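Local coordinates for protein esterase (Staphylococcus aureus subsp. aureus USA300_TCH1516, PDB 3D7R) that probably hydrolyses ester bonds, as a putative esterase of the alpha/beta hydrolase fold whose substrate is not established, at residues A[74-79]-A[85-90]; A[98-103]-A[151-156]; A[117-122]-A[130-135]; A[183-186]-A[192-195]. One frame throughout, in Å; residues are numbered along the deposited sequence.

Contact 1 (A[74-79]-A[85-90]); sequences ANLEKL and QVFRFN
Asn75, Glu77 and Leu79 pair through their backbones with Asn90, Arg88 and Val86. These are antiparallel hydrogen-bonded pairs, each closed by two N-H...O bonds. Glu77 N to Arg88 O is 2.7 Å. Arg88 N returns to Glu77 O at 2.9 Å. Between them lie the non-hydrogen-bonded pairs Leu76 with Phe89 and Lys78 with Phe87. There Leu76 CA and Phe87 CA make CA-H...O contacts to Arg88 O and Glu77 O. The segments form a beta hairpin at one border of the alpha/beta hydrolase sheet, with 75-81 as its outermost strand. Strand 84-90 pairs onward with strand 129-133.

Apolar contacts fill the face that carries the two phenylalanines. Leu76 CD1 sits over the centre of the Phe89 ring, 3.8 Å from the centroid, in a CH-pi contact. Having CG anti to the backbone N (chi1 -174°) lays Leu76 alongside that ring. Lys78 CG meets the edge of Phe87 at CE1.

The other face mixes polar Asn75, Glu77, Arg88 and Asn90 with Leu79 and Val86. Asn90 ND2 donates to Glu77 OE2 at 3.3 Å, arriving from above the carboxylate plane; Glu129 also accepts from ND2. One water bridges Asn75 OD1 and Asn90 OD1. Glu77 OE1 is near Arg88 NE but well out of the guanidinium plane. The salt bridges of Arg88 go to Glu129 and Glu160, while Leu79 CD1 lies 3.7 Å from its NE.

Contact 2 (A[98-103]-A[151-156]); sequences KILYIH and QRVYDQ. With NA (sodium ion), chain E.
Leu100 reaches from strand 98-102 to helix 143-161 and touches it with both methyl branches. The CD1 branch meets Val153 CG1 at 3.6 Å, and the two side chains run obliquely to each other. The CD2 branch meets Tyr154 CB at 3.8 Å, with the side chains at about a right angle. Leu100 CD2 also lies at the edge of the Tyr154 ring, near its plane, 4.0 Å from CD1 of that ring. The leucine thus straddles two consecutive helix residues. With its CG anti to the backbone N (chi1 180°), its fork is carried out to the helix.

Val153 holds CG1 between its backbone N and carbonyl carbon (chi1 65°). This branch makes the contact with Leu100. Val153 also packs on Val131 of the neighbouring strand. The Tyr154 ring continues toward helix 173-187, where it meets Phe181 edge-to-face. Its hydroxyl bonds to Pro191 O. All three contacting residues are buried, and no hydrogen bond crosses between the segments.

Gln151 and Gln156 use their amides away from Leu100. Gln151 NE2 donates to Asp155 OD1 at 2.9 Å, one helical turn on. Gln156 extends its chain so that OE1 binds the sodium ion at 2.3 Å. Its NE2 donates to a water that also binds the sodium, at 2.9 Å from it. The apolar meeting of Leu100 with Val153 and Tyr154 joins a central strand to a covering helix, as is typical of the layered alpha/beta hydrolase fold.

Contact 3 (A[117-122]-A[130-135]); sequences RLLDKI and VVLPIY
The beta-alpha-beta unit of strand 98-102, helix 113-126 and strand 129-133 is closed here, where the helix packs on the second strand. Leu119 and Ile122, one turn apart on the helix, point toward Val130 and Leu132. The short helix and strand segments run nearly antiparallel, at 156°, with axes 9.4 Å apart at their closest.

Leu119 makes most of the contact. Its CG lies 3.7 Å from Val130 CG1, and the two side chains cross at about a right angle. Its CD2 reaches further along the strand to Leu132 CD1 and CD2, 3.9 Å from each. This methyl is set against the fork of Leu132 and also touches Val130 CG1. Leu132 has its CG anti to the backbone N (chi1 177°), which turns the fork to the helix. Val130 divides its branches between the two helix residues: CG1 serves Leu119, while CG2 meets Ile122 CG2 more loosely, at 4.2 Å.

All four residues are buried, and no hydrogen bond joins the segments. Val131, between the two contacting strand residues, points away to the other side of the sheet, where it packs on Leu157 of helix 143-161. Leu119 and Ile122 also touch Tyr101 and Ile99 of the first strand, so the helix covers both strands of the unit. Strand residues facing alternate helical layers in this way are characteristic of the three-layer alpha/beta/alpha sandwich of alpha/beta hydrolases.

Contact 4 (A[183-186]-A[192-195]); sequences QSLL and LPNK
Leu185 and Leu186, near the C-terminal end of helix 173-187, meet Leu192 and Pro193 in the loop that leads into strand 195-199. This is the return from helix to strand within the alpha/beta hydrolase fold, where the chain doubles back over the last turn of the helix.

The contact between the segments is apolar. Leu192 CD2 lies against the helix at the step between the two leucines. It is 3.7 Å from Leu185 CB and 4.1 Å from Leu186 CB. The same methyl is 3.6 Å from the backbone N of Leu186, so it rests on the main chain as well as on the side chains. Leu192 keeps CG beside its own backbone N (chi1 -61°), and its CD2 branch, not the extended CD1, makes these contacts. Further along, Leu185 CD1 reaches Pro193 CD at 3.9 Å, the two side chains crossing obliquely. Both Leu185 and Pro193 also pack on Tyr154 of helix 143-161.

The polar interactions lie beyond this patch. Lys195 NZ bonds to the backbone oxygens of Ile318 and Glu320, near the C-terminal end of the chain. Lys195 NZ also donates to Asn194 OD1 at 2.8 Å, tilted 18° from the carbonyl plane.

Contacts 2, 3 and 4 are apolar across their segments; 2 and 3 are buried, while 4, like contact 1, is partly buried. Contacts 1, 2 and 3 share one sheet. Contact 1 pairs two of its strands by backbone bonds, whereas contacts 2 and 3 lay helices on its opposite faces. Strand 129-133 links them: Phe87 O of contact 1 takes a hydrogen bond from Leu132 N, and Ile99 O of contact 2 one from Val131 N. Contact 1 adds charged side chains, and its Arg88 packs on Gln156 beside the sodium ion. Contact 4 is a local helix-to-loop packing that meets contact 2 through Tyr154. It touches neither contact 1 nor contact 3.

Contact 1 (A[74-79]-A[85-90])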
loop_
_atom_site.group_PDB
_atom_site.type_symbol
_atom_site.label_atom_id
_atom_site.label_comp_id
_atom_site.label_asym_id
_atom_site.label_seq_id
_atom_site.Cartn_x
_atom_site.Cartn_y
_atom_site.Cartn_z
ATOM N N ALA A 74 -10.205 15.230 -9.626
ATOM C CA ALA A 74 -8.992 15.379 -10.419
ATOM C C ALA A 74 -9.305 14.970 -11.849
ATOM O O ALA A 74 -10.294 14.269 -12.099
ATOM C CB ALA A 74 -7.818 14.536 -9.834
ATOM N N ASN A 75 -8.495 15.437 -12.789
ATOM C CA ASN A 75 -8.550 14.912 -14.155
ATOM C C ASN A 75 -7.948 13.518 -14.191
ATOM O O ASN A 75 -6.914 13.259 -13.543
ATOM C CB ASN A 75 -7.843 15.853 -15.129
ATOM C CG ASN A 75 -8.437 17.237 -15.105
ATOM O OD1 ASN A 75 -7.794 18.189 -14.647
ATOM N ND2 ASN A 75 -9.695 17.357 -15.544
ATOM N N LEU A 76 -8.587 12.625 -14.939
ATOM C CA LEU A 76 -8.206 11.203 -14.949
ATOM C C LEU A 76 -7.688 10.744 -16.311
ATOM O O LEU A 76 -8.322 10.989 -17.343
ATOM C CB LEU A 76 -9.403 10.342 -14.526
ATOM C CG LEU A 76 -9.245 8.828 -14.317
ATOM C CD1 LEU A 76 -8.359 8.525 -13.120
ATOM C CD2 LEU A 76 -10.609 8.197 -14.119
ATOM N N GLU A 77 -6.544 10.070 -16.312
ATOM C CA GLU A 77 -5.979 9.506 -17.541
ATOM C C GLU A 77 -6.079 7.992 -17.458
ATOM O O GLU A 77 -5.603 7.389 -16.489
ATOM C CB GLU A 77 -4.508 9.914 -17.687
ATOM C CG GLU A 77 -4.335 11.386 -17.919
ATOM C CD GLU A 77 -2.884 11.827 -17.983
ATOM O OE1 GLU A 77 -1.980 10.976 -17.944
ATOM O OE2 GLU A 77 -2.640 13.046 -18.070
ATOM N N LYS A 78 -6.708 7.370 -18.443
ATOM C CA LYS A 78 -6.895 5.930 -18.372
ATOM C C LYS A 78 -5.918 5.304 -19.354
ATOM O O LYS A 78 -6.195 5.223 -20.546
ATOM C CB LYS A 78 -8.356 5.533 -18.669
ATOM C CG LYS A 78 -9.389 6.184 -17.767
ATOM C CD LYS A 78 -10.800 5.815 -18.199
ATOM C CE LYS A 78 -11.821 6.315 -17.200
ATOM N NZ LYS A 78 -13.240 5.945 -17.559
ATOM N N LEU A 79 -4.755 4.912 -18.852
ATOM C CA LEU A 79 -3.657 4.482 -19.713
ATOM C C LEU A 79 -3.356 2.995 -19.573
ATOM O O LEU A 79 -3.945 2.313 -18.758
ATOM C CB LEU A 79 -2.387 5.291 -19.389
ATOM C CG LEU A 79 -2.531 6.816 -19.386
ATOM C CD1 LEU A 79 -1.267 7.483 -18.910
ATOM C CD2 LEU A 79 -2.887 7.305 -20.789
ATOM N N GLN A 85 -3.395 -2.008 -16.970
ATOM C CA GLN A 85 -4.081 -0.729 -16.767
ATOM C C GLN A 85 -3.288 0.163 -15.812
ATOM O O GLN A 85 -2.903 -0.284 -14.731
ATOM C CB GLN A 85 -5.455 -0.944 -16.155
ATOM C CG GLN A 85 -6.479 -1.556 -17.099
ATOM C CD GLN A 85 -7.781 -1.725 -16.394
ATOM O OE1 GLN A 85 -7.976 -2.689 -15.662
ATOM N NE2 GLN A 85 -8.664 -0.749 -16.544
ATOM N N VAL A 86 -3.072 1.417 -16.208
ATOM C CA VAL A 86 -2.501 2.433 -15.316
ATOM C C VAL A 86 -3.398 3.675 -15.360
ATOM O O VAL A 86 -3.608 4.260 -16.423
ATOM C CB VAL A 86 -1.044 2.827 -15.670
ATOM C CG1 VAL A 86 -0.513 3.865 -14.657
ATOM C CG2 VAL A 86 -0.109 1.606 -15.669
ATOM N N PHE A 87 -3.942 4.060 -14.215
ATOM C CA PHE A 87 -4.708 5.307 -14.120
ATOM C C PHE A 87 -3.806 6.420 -13.601
ATOM O O PHE A 87 -2.979 6.184 -12.726
ATOM C CB PHE A 87 -5.905 5.118 -13.180
ATOM C CG PHE A 87 -6.882 4.100 -13.680
ATOM C CD1 PHE A 87 -7.917 4.484 -14.537
ATOM C CD2 PHE A 87 -6.752 2.747 -13.321
ATOM C CE1 PHE A 87 -8.824 3.525 -15.042
ATOM C CE2 PHE A 87 -7.659 1.794 -13.800
ATOM C CZ PHE A 87 -8.683 2.178 -14.667
ATOM N N ARG A 88 -3.959 7.631 -14.138
ATOM C CA ARG A 88 -3.260 8.780 -13.578
ATOM C C ARG A 88 -4.271 9.843 -13.200
ATOM O O ARG A 88 -5.202 10.114 -13.961
ATOM C CB ARG A 88 -2.258 9.332 -14.582
ATOM C CG ARG A 88 -1.149 8.331 -14.935
ATOM C CD ARG A 88 0.090 9.068 -15.416
ATOM N NE ARG A 88 1.047 8.195 -16.092
ATOM C CZ ARG A 88 2.247 8.594 -16.494
ATOM N NH1 ARG A 88 2.636 9.838 -16.256
ATOM N NH2 ARG A 88 3.052 7.746 -17.132
ATOM N N PHE A 89 -4.088 10.418 -12.019
ATOM C CA PHE A 89 -4.901 11.519 -11.555
ATOM C C PHE A 89 -4.010 12.751 -11.514
ATOM O O PHE A 89 -2.899 12.701 -10.965
ATOM C CB PHE A 89 -5.395 11.307 -10.119
ATOM C CG PHE A 89 -6.164 10.023 -9.890
ATOM C CD1 PHE A 89 -7.529 10.059 -9.625
ATOM C CD2 PHE A 89 -5.503 8.791 -9.882
ATOM C CE1 PHE A 89 -8.244 8.878 -9.395
ATOM C CE2 PHE A 89 -6.184 7.611 -9.642
ATOM C CZ PHE A 89 -7.572 7.653 -9.394
ATOM N N ASN A 90 -4.509 13.865 -12.046
ATOM C CA ASN A 90 -3.826 15.127 -11.830
ATOM C C ASN A 90 -4.828 16.265 -11.690
ATOM O O ASN A 90 -5.983 16.152 -12.125
ATOM C CB ASN A 90 -2.719 15.397 -12.878
ATOM C CG ASN A 90 -3.198 15.242 -14.304
ATOM O OD1 ASN A 90 -4.143 15.907 -14.735
ATOM N ND2 ASN A 90 -2.527 14.381 -15.056
HETATM O O HOH W 1 -5.058 18.476 -14.481
#

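Contact 2 (A[98-103]-A[151-156])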
loop_
_atom_site.group_PDB
_atom_site.type_symbol
_atom_site.label_atom_id
_atom_site.label_comp_id
_atom_site.label_asym_id
_atom_site.label_seq_id
_atom_site.Cartn_x
_atom_site.Cartn_y
_atom_site.Cartn_z
ATOM N N LYS A 98 5.454 13.111 -9.336
ATOM C CA LYS A 98 4.591 11.924 -9.343
ATOM C C LYS A 98 4.557 11.207 -7.997
ATOM O O LYS A 98 5.579 11.134 -7.300
ATOM C CB LYS A 98 5.075 10.904 -10.385
ATOM C CG LYS A 98 5.578 11.468 -11.724
ATOM C CD LYS A 98 4.437 11.885 -12.625
ATOM C CE LYS A 98 4.939 12.281 -14.025
ATOM N NZ LYS A 98 3.906 13.120 -14.691
ATOM N N ILE A 99 3.390 10.646 -7.666
ATOM C CA ILE A 99 3.285 9.634 -6.602
ATOM C C ILE A 99 2.923 8.303 -7.272
ATOM O O ILE A 99 1.866 8.180 -7.904
ATOM C CB ILE A 99 2.212 9.970 -5.544
ATOM C CG1 ILE A 99 2.612 11.209 -4.742
ATOM C CG2 ILE A 99 1.992 8.762 -4.588
ATOM C CD1 ILE A 99 1.435 11.886 -3.983
ATOM N N LEU A 100 3.824 7.332 -7.178
ATOM C CA LEU A 100 3.513 5.970 -7.602
ATOM C C LEU A 100 2.741 5.326 -6.468
ATOM O O LEU A 100 3.314 5.028 -5.415
ATOM C CB LEU A 100 4.806 5.176 -7.893
ATOM C CG LEU A 100 4.647 3.718 -8.345
ATOM C CD1 LEU A 100 3.621 3.583 -9.502
ATOM C CD2 LEU A 100 5.997 3.118 -8.749
ATOM N N TYR A 101 1.446 5.103 -6.671
ATOM C CA TYR A 101 0.605 4.589 -5.588
ATOM C C TYR A 101 0.333 3.097 -5.720
ATOM O O TYR A 101 -0.275 2.673 -6.712
ATOM C CB TYR A 101 -0.729 5.369 -5.465
ATOM C CG TYR A 101 -1.406 5.070 -4.138
ATOM C CD1 TYR A 101 -1.266 5.934 -3.045
ATOM C CD2 TYR A 101 -2.131 3.897 -3.961
ATOM C CE1 TYR A 101 -1.850 5.635 -1.822
ATOM C CE2 TYR A 101 -2.715 3.594 -2.751
ATOM C CZ TYR A 101 -2.564 4.460 -1.687
ATOM O OH TYR A 101 -3.137 4.139 -0.489
ATOM N N ILE A 102 0.738 2.319 -4.708
ATOM C CA ILE A 102 0.556 0.855 -4.700
ATOM C C ILE A 102 -0.599 0.500 -3.744
ATOM O O ILE A 102 -0.447 0.561 -2.521
ATOM C CB ILE A 102 1.864 0.108 -4.284
ATOM C CG1 ILE A 102 3.109 0.632 -5.057
ATOM C CG2 ILE A 102 1.687 -1.406 -4.444
ATOM C CD1 ILE A 102 3.001 0.610 -6.616
ATOM N N HIS A 103 -1.752 0.143 -4.310
ATOM C CA HIS A 103 -2.972 0.025 -3.538
ATOM C C HIS A 103 -3.016 -1.251 -2.680
ATOM O O HIS A 103 -2.428 -2.278 -3.044
ATOM C CB HIS A 103 -4.187 0.103 -4.462
ATOM C CG HIS A 103 -4.384 -1.123 -5.301
ATOM N ND1 HIS A 103 -5.034 -2.245 -4.834
ATOM C CD2 HIS A 103 -4.040 -1.395 -6.582
ATOM C CE1 HIS A 103 -5.087 -3.155 -5.791
ATOM N NE2 HIS A 103 -4.495 -2.663 -6.863
ATOM N N GLN A 151 8.124 -2.329 -11.160
ATOM C CA GLN A 151 9.381 -1.880 -11.774
ATOM C C GLN A 151 9.152 -1.157 -13.104
ATOM O O GLN A 151 9.715 -0.084 -13.338
ATOM C CB GLN A 151 10.331 -3.077 -11.997
ATOM C CG GLN A 151 11.755 -2.675 -12.438
ATOM C CD GLN A 151 12.511 -1.928 -11.329
ATOM O OE1 GLN A 151 12.637 -2.426 -10.205
ATOM N NE2 GLN A 151 13.026 -0.734 -11.647
ATOM N N ARG A 152 8.333 -1.751 -13.977
ATOM C CA ARG A 152 8.096 -1.178 -15.292
ATOM C C ARG A 152 7.436 0.199 -15.184
ATOM O O ARG A 152 7.861 1.123 -15.873
ATOM C CB ARG A 152 7.244 -2.104 -16.173
ATOM C CG ARG A 152 8.004 -3.372 -16.636
ATOM C CD ARG A 152 7.124 -4.298 -17.508
ATOM N NE ARG A 152 7.076 -5.669 -16.965
ATOM C CZ ARG A 152 5.967 -6.300 -16.562
ATOM N NH1 ARG A 152 4.762 -5.729 -16.654
ATOM N NH2 ARG A 152 6.065 -7.532 -16.079
ATOM N N VAL A 153 6.414 0.348 -14.332
ATOM C CA VAL A 153 5.765 1.668 -14.201
ATOM C C VAL A 153 6.700 2.664 -13.515
ATOM O O VAL A 153 6.774 3.821 -13.915
ATOM C CB VAL A 153 4.338 1.632 -13.555
ATOM C CG1 VAL A 153 4.372 1.172 -12.116
ATOM C CG2 VAL A 153 3.623 3.016 -13.679
ATOM N N TYR A 154 7.448 2.208 -12.514
ATOM C CA TYR A 154 8.437 3.081 -11.869
ATOM C C TYR A 154 9.455 3.608 -12.877
ATOM O O TYR A 154 9.743 4.794 -12.912
ATOM C CB TYR A 154 9.134 2.381 -10.703
ATOM C CG TYR A 154 10.198 3.237 -10.014
ATOM C CD1 TYR A 154 9.837 4.242 -9.118
ATOM C CD2 TYR A 154 11.562 3.018 -10.244
ATOM C CE1 TYR A 154 10.794 5.028 -8.484
ATOM C CE2 TYR A 154 12.552 3.813 -9.603
ATOM C CZ TYR A 154 12.155 4.812 -8.732
ATOM O OH TYR A 154 13.112 5.582 -8.084
ATOM N N ASP A 155 9.983 2.721 -13.701
ATOM C CA ASP A 155 10.927 3.108 -14.750
ATOM C C ASP A 155 10.332 4.133 -15.710
ATOM O O ASP A 155 10.992 5.117 -16.055
ATOM C CB ASP A 155 11.426 1.865 -15.493
ATOM C CG ASP A 155 12.350 1.001 -14.616
ATOM O OD1 ASP A 155 12.786 1.486 -13.561
ATOM O OD2 ASP A 155 12.639 -0.149 -14.981
ATOM N N GLN A 156 9.089 3.889 -16.135
ATOM C CA GLN A 156 8.325 4.847 -16.958
ATOM C C GLN A 156 8.321 6.254 -16.341
ATOM O O GLN A 156 8.711 7.206 -16.996
ATOM C CB GLN A 156 6.883 4.354 -17.173
ATOM C CG GLN A 156 6.032 5.266 -18.055
ATOM C CD GLN A 156 4.565 4.826 -18.167
ATOM O OE1 GLN A 156 3.935 4.374 -17.183
ATOM N NE2 GLN A 156 3.996 4.988 -19.369
HETATM NA NA NA E . 1.704 4.964 -17.337
HETATM O O HOH W 2 1.186 4.489 -20.122
#

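Contact 3 (A[117-122]-A[130-135])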
loop_
_atom_site.group_PDB
_atom_site.type_symbol
_atom_site.label_atom_id
_atom_site.label_comp_id
_atom_site.label_asym_id
_atom_site.label_seq_id
_atom_site.Cartn_x
_atom_site.Cartn_y
_atom_site.Cartn_z
ATOM N N ARG A 117 -11.365 7.323 -4.092
ATOM C CA ARG A 117 -11.677 8.568 -3.407
ATOM C C ARG A 117 -10.457 9.127 -2.655
ATOM O O ARG A 117 -10.190 10.329 -2.710
ATOM C CB ARG A 117 -12.862 8.331 -2.485
ATOM C CG ARG A 117 -13.349 9.545 -1.790
ATOM C CD ARG A 117 -14.689 9.249 -1.188
ATOM N NE ARG A 117 -15.109 10.421 -0.467
ATOM C CZ ARG A 117 -16.063 10.436 0.452
ATOM N NH1 ARG A 117 -16.709 9.304 0.765
ATOM N NH2 ARG A 117 -16.347 11.588 1.055
ATOM N N LEU A 118 -9.711 8.251 -1.980
ATOM C CA LEU A 118 -8.491 8.652 -1.277
ATOM C C LEU A 118 -7.459 9.259 -2.237
ATOM O O LEU A 118 -6.863 10.284 -1.946
ATOM C CB LEU A 118 -7.869 7.450 -0.540
ATOM C CG LEU A 118 -6.483 7.637 0.116
ATOM C CD1 LEU A 118 -6.475 8.805 1.146
ATOM C CD2 LEU A 118 -5.979 6.332 0.775
ATOM N N LEU A 119 -7.231 8.585 -3.362
ATOM C CA LEU A 119 -6.258 9.043 -4.353
ATOM C C LEU A 119 -6.636 10.401 -4.955
ATOM O O LEU A 119 -5.786 11.271 -5.159
ATOM C CB LEU A 119 -6.060 7.970 -5.425
ATOM C CG LEU A 119 -4.947 6.950 -5.079
ATOM C CD1 LEU A 119 -5.135 6.286 -3.718
ATOM C CD2 LEU A 119 -4.858 5.898 -6.161
ATOM N N ASP A 120 -7.919 10.572 -5.240
ATOM C CA ASP A 120 -8.432 11.863 -5.680
ATOM C C ASP A 120 -8.069 12.964 -4.682
ATOM O O ASP A 120 -7.474 13.975 -5.069
ATOM C CB ASP A 120 -9.946 11.786 -5.894
ATOM C CG ASP A 120 -10.485 12.976 -6.646
ATOM O OD1 ASP A 120 -9.847 13.413 -7.621
ATOM O OD2 ASP A 120 -11.555 13.477 -6.269
ATOM N N LYS A 121 -8.375 12.742 -3.397
ATOM C CA LYS A 121 -8.036 13.701 -2.339
ATOM C C LYS A 121 -6.546 13.997 -2.244
ATOM O O LYS A 121 -6.167 15.156 -2.087
ATOM C CB LYS A 121 -8.533 13.241 -0.958
ATOM C CG LYS A 121 -10.049 13.017 -0.865
ATOM C CD LYS A 121 -10.615 13.640 0.402
ATOM C CE LYS A 121 -12.040 13.166 0.667
ATOM N NZ LYS A 121 -13.028 13.479 -0.398
ATOM N N ILE A 122 -5.710 12.957 -2.316
ATOM C CA ILE A 122 -4.262 13.152 -2.230
ATOM C C ILE A 122 -3.763 13.985 -3.419
ATOM O O ILE A 122 -2.878 14.855 -3.263
ATOM C CB ILE A 122 -3.497 11.787 -2.174
ATOM C CG1 ILE A 122 -3.725 11.088 -0.821
ATOM C CG2 ILE A 122 -1.986 11.986 -2.395
ATOM C CD1 ILE A 122 -3.379 9.607 -0.842
ATOM N N VAL A 130 -0.908 11.458 -9.322
ATOM C CA VAL A 130 -0.954 10.150 -8.651
ATOM C C VAL A 130 -1.128 9.058 -9.700
ATOM O O VAL A 130 -2.042 9.129 -10.539
ATOM C CB VAL A 130 -2.073 10.089 -7.609
ATOM C CG1 VAL A 130 -2.231 8.642 -7.031
ATOM C CG2 VAL A 130 -1.799 11.096 -6.492
ATOM N N VAL A 131 -0.244 8.068 -9.656
ATOM C CA VAL A 131 -0.229 7.003 -10.666
ATOM C C VAL A 131 -0.629 5.678 -10.010
ATOM O O VAL A 131 0.029 5.203 -9.064
ATOM C CB VAL A 131 1.156 6.888 -11.358
ATOM C CG1 VAL A 131 1.138 5.797 -12.446
ATOM C CG2 VAL A 131 1.575 8.252 -11.980
ATOM N N LEU A 132 -1.712 5.108 -10.525
ATOM C CA LEU A 132 -2.334 3.900 -9.975
ATOM C C LEU A 132 -2.234 2.735 -10.970
ATOM O O LEU A 132 -3.114 2.561 -11.805
ATOM C CB LEU A 132 -3.813 4.184 -9.633
ATOM C CG LEU A 132 -4.699 3.036 -9.102
ATOM C CD1 LEU A 132 -4.146 2.467 -7.796
ATOM C CD2 LEU A 132 -6.171 3.470 -8.959
ATOM N N PRO A 133 -1.146 1.935 -10.888
ATOM C CA PRO A 133 -1.047 0.680 -11.664
ATOM C C PRO A 133 -1.923 -0.459 -11.114
ATOM O O PRO A 133 -1.923 -0.722 -9.909
ATOM C CB PRO A 133 0.425 0.319 -11.550
ATOM C CG PRO A 133 0.855 0.899 -10.193
ATOM C CD PRO A 133 0.049 2.186 -10.065
ATOM N N ILE A 134 -2.687 -1.112 -11.991
ATOM C CA ILE A 134 -3.462 -2.282 -11.582
ATOM C C ILE A 134 -2.543 -3.504 -11.793
ATOM O O ILE A 134 -2.605 -4.165 -12.820
ATOM C CB ILE A 134 -4.801 -2.388 -12.361
ATOM C CG1 ILE A 134 -5.583 -1.062 -12.309
ATOM C CG2 ILE A 134 -5.658 -3.542 -11.839
ATOM C CD1 ILE A 134 -5.827 -0.475 -10.881
ATOM N N TYR A 135 -1.655 -3.734 -10.820
ATOM C CA TYR A 135 -0.558 -4.708 -10.920
ATOM C C TYR A 135 -1.116 -6.127 -10.807
ATOM O O TYR A 135 -2.212 -6.316 -10.265
ATOM C CB TYR A 135 0.494 -4.427 -9.827
ATOM C CG TYR A 135 -0.102 -4.361 -8.427
ATOM C CD1 TYR A 135 -0.395 -5.534 -7.713
ATOM C CD2 TYR A 135 -0.391 -3.130 -7.820
ATOM C CE1 TYR A 135 -0.950 -5.477 -6.450
ATOM C CE2 TYR A 135 -0.960 -3.066 -6.543
ATOM C CZ TYR A 135 -1.244 -4.247 -5.876
ATOM O OH TYR A 135 -1.796 -4.222 -4.610
#

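Contact 4 (A[183-186]-A[192-195])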
loop_
_atom_site.group_PDB
_atom_site.type_symbol
_atom_site.label_atom_id
_atom_site.label_comp_id
_atom_site.label_asym_id
_atom_site.label_seq_id
_atom_site.Cartn_x
_atom_site.Cartn_y
_atom_site.Cartn_z
ATOM N N GLN A 183 13.278 -1.234 -1.455
ATOM C CA GLN A 183 14.394 -2.058 -0.995
ATOM C C GLN A 183 15.055 -2.792 -2.166
ATOM O O GLN A 183 16.287 -2.912 -2.226
ATOM C CB GLN A 183 13.918 -3.047 0.070
ATOM C CG GLN A 183 13.625 -2.420 1.433
ATOM C CD GLN A 183 12.928 -3.371 2.415
ATOM O OE1 GLN A 183 12.243 -4.305 2.006
ATOM N NE2 GLN A 183 13.095 -3.121 3.714
ATOM N N SER A 184 14.236 -3.270 -3.100
ATOM C CA SER A 184 14.744 -3.840 -4.351
ATOM C C SER A 184 15.571 -2.837 -5.170
ATOM O O SER A 184 16.677 -3.160 -5.635
ATOM C CB SER A 184 13.594 -4.391 -5.188
ATOM O OG SER A 184 14.078 -4.901 -6.418
ATOM N N LEU A 185 15.052 -1.626 -5.325
ATOM C CA LEU A 185 15.791 -0.557 -6.004
ATOM C C LEU A 185 17.149 -0.320 -5.331
ATOM O O LEU A 185 18.185 -0.240 -6.001
ATOM C CB LEU A 185 14.985 0.750 -5.989
ATOM C CG LEU A 185 13.644 0.790 -6.732
ATOM C CD1 LEU A 185 12.928 2.110 -6.459
ATOM C CD2 LEU A 185 13.815 0.599 -8.221
ATOM N N LEU A 186 17.119 -0.199 -4.003
ATOM C CA LEU A 186 18.320 0.003 -3.189
ATOM C C LEU A 186 19.352 -1.152 -3.331
ATOM O O LEU A 186 20.550 -0.907 -3.525
ATOM C CB LEU A 186 17.889 0.183 -1.720
ATOM C CG LEU A 186 18.951 0.349 -0.636
ATOM C CD1 LEU A 186 19.870 1.521 -0.981
ATOM C CD2 LEU A 186 18.261 0.560 0.708
ATOM N N LEU A 192 16.626 6.005 -6.562
ATOM C CA LEU A 192 15.597 5.862 -5.532
ATOM C C LEU A 192 14.584 7.020 -5.583
ATOM O O LEU A 192 14.942 8.124 -5.981
ATOM C CB LEU A 192 16.259 5.850 -4.157
ATOM C CG LEU A 192 17.267 4.742 -3.842
ATOM C CD1 LEU A 192 17.939 5.001 -2.486
ATOM C CD2 LEU A 192 16.576 3.375 -3.859
ATOM N N PRO A 193 13.332 6.782 -5.142
ATOM C CA PRO A 193 12.352 7.886 -5.085
ATOM C C PRO A 193 12.781 8.890 -4.015
ATOM O O PRO A 193 13.547 8.543 -3.115
ATOM C CB PRO A 193 11.051 7.192 -4.682
ATOM C CG PRO A 193 11.520 5.949 -3.889
ATOM C CD PRO A 193 12.771 5.510 -4.637
ATOM N N ASN A 194 12.308 10.121 -4.125
ATOM C CA ASN A 194 12.639 11.180 -3.171
ATOM C C ASN A 194 12.157 10.835 -1.757
ATOM O O ASN A 194 12.795 11.187 -0.755
ATOM C CB ASN A 194 11.960 12.471 -3.646
ATOM C CG ASN A 194 12.313 13.669 -2.791
ATOM O OD1 ASN A 194 11.440 14.269 -2.155
ATOM N ND2 ASN A 194 13.598 14.025 -2.769
ATOM N N LYS A 195 11.003 10.171 -1.680
ATOM C CA LYS A 195 10.419 9.819 -0.382
ATOM C C LYS A 195 9.620 8.539 -0.512
ATOM O O LYS A 195 9.195 8.187 -1.615
ATOM C CB LYS A 195 9.496 10.944 0.142
ATOM C CG LYS A 195 10.200 12.267 0.494
ATOM C CD LYS A 195 9.167 13.356 0.927
ATOM C CE LYS A 195 9.892 14.656 1.341
ATOM N NZ LYS A 195 10.229 15.464 0.119
#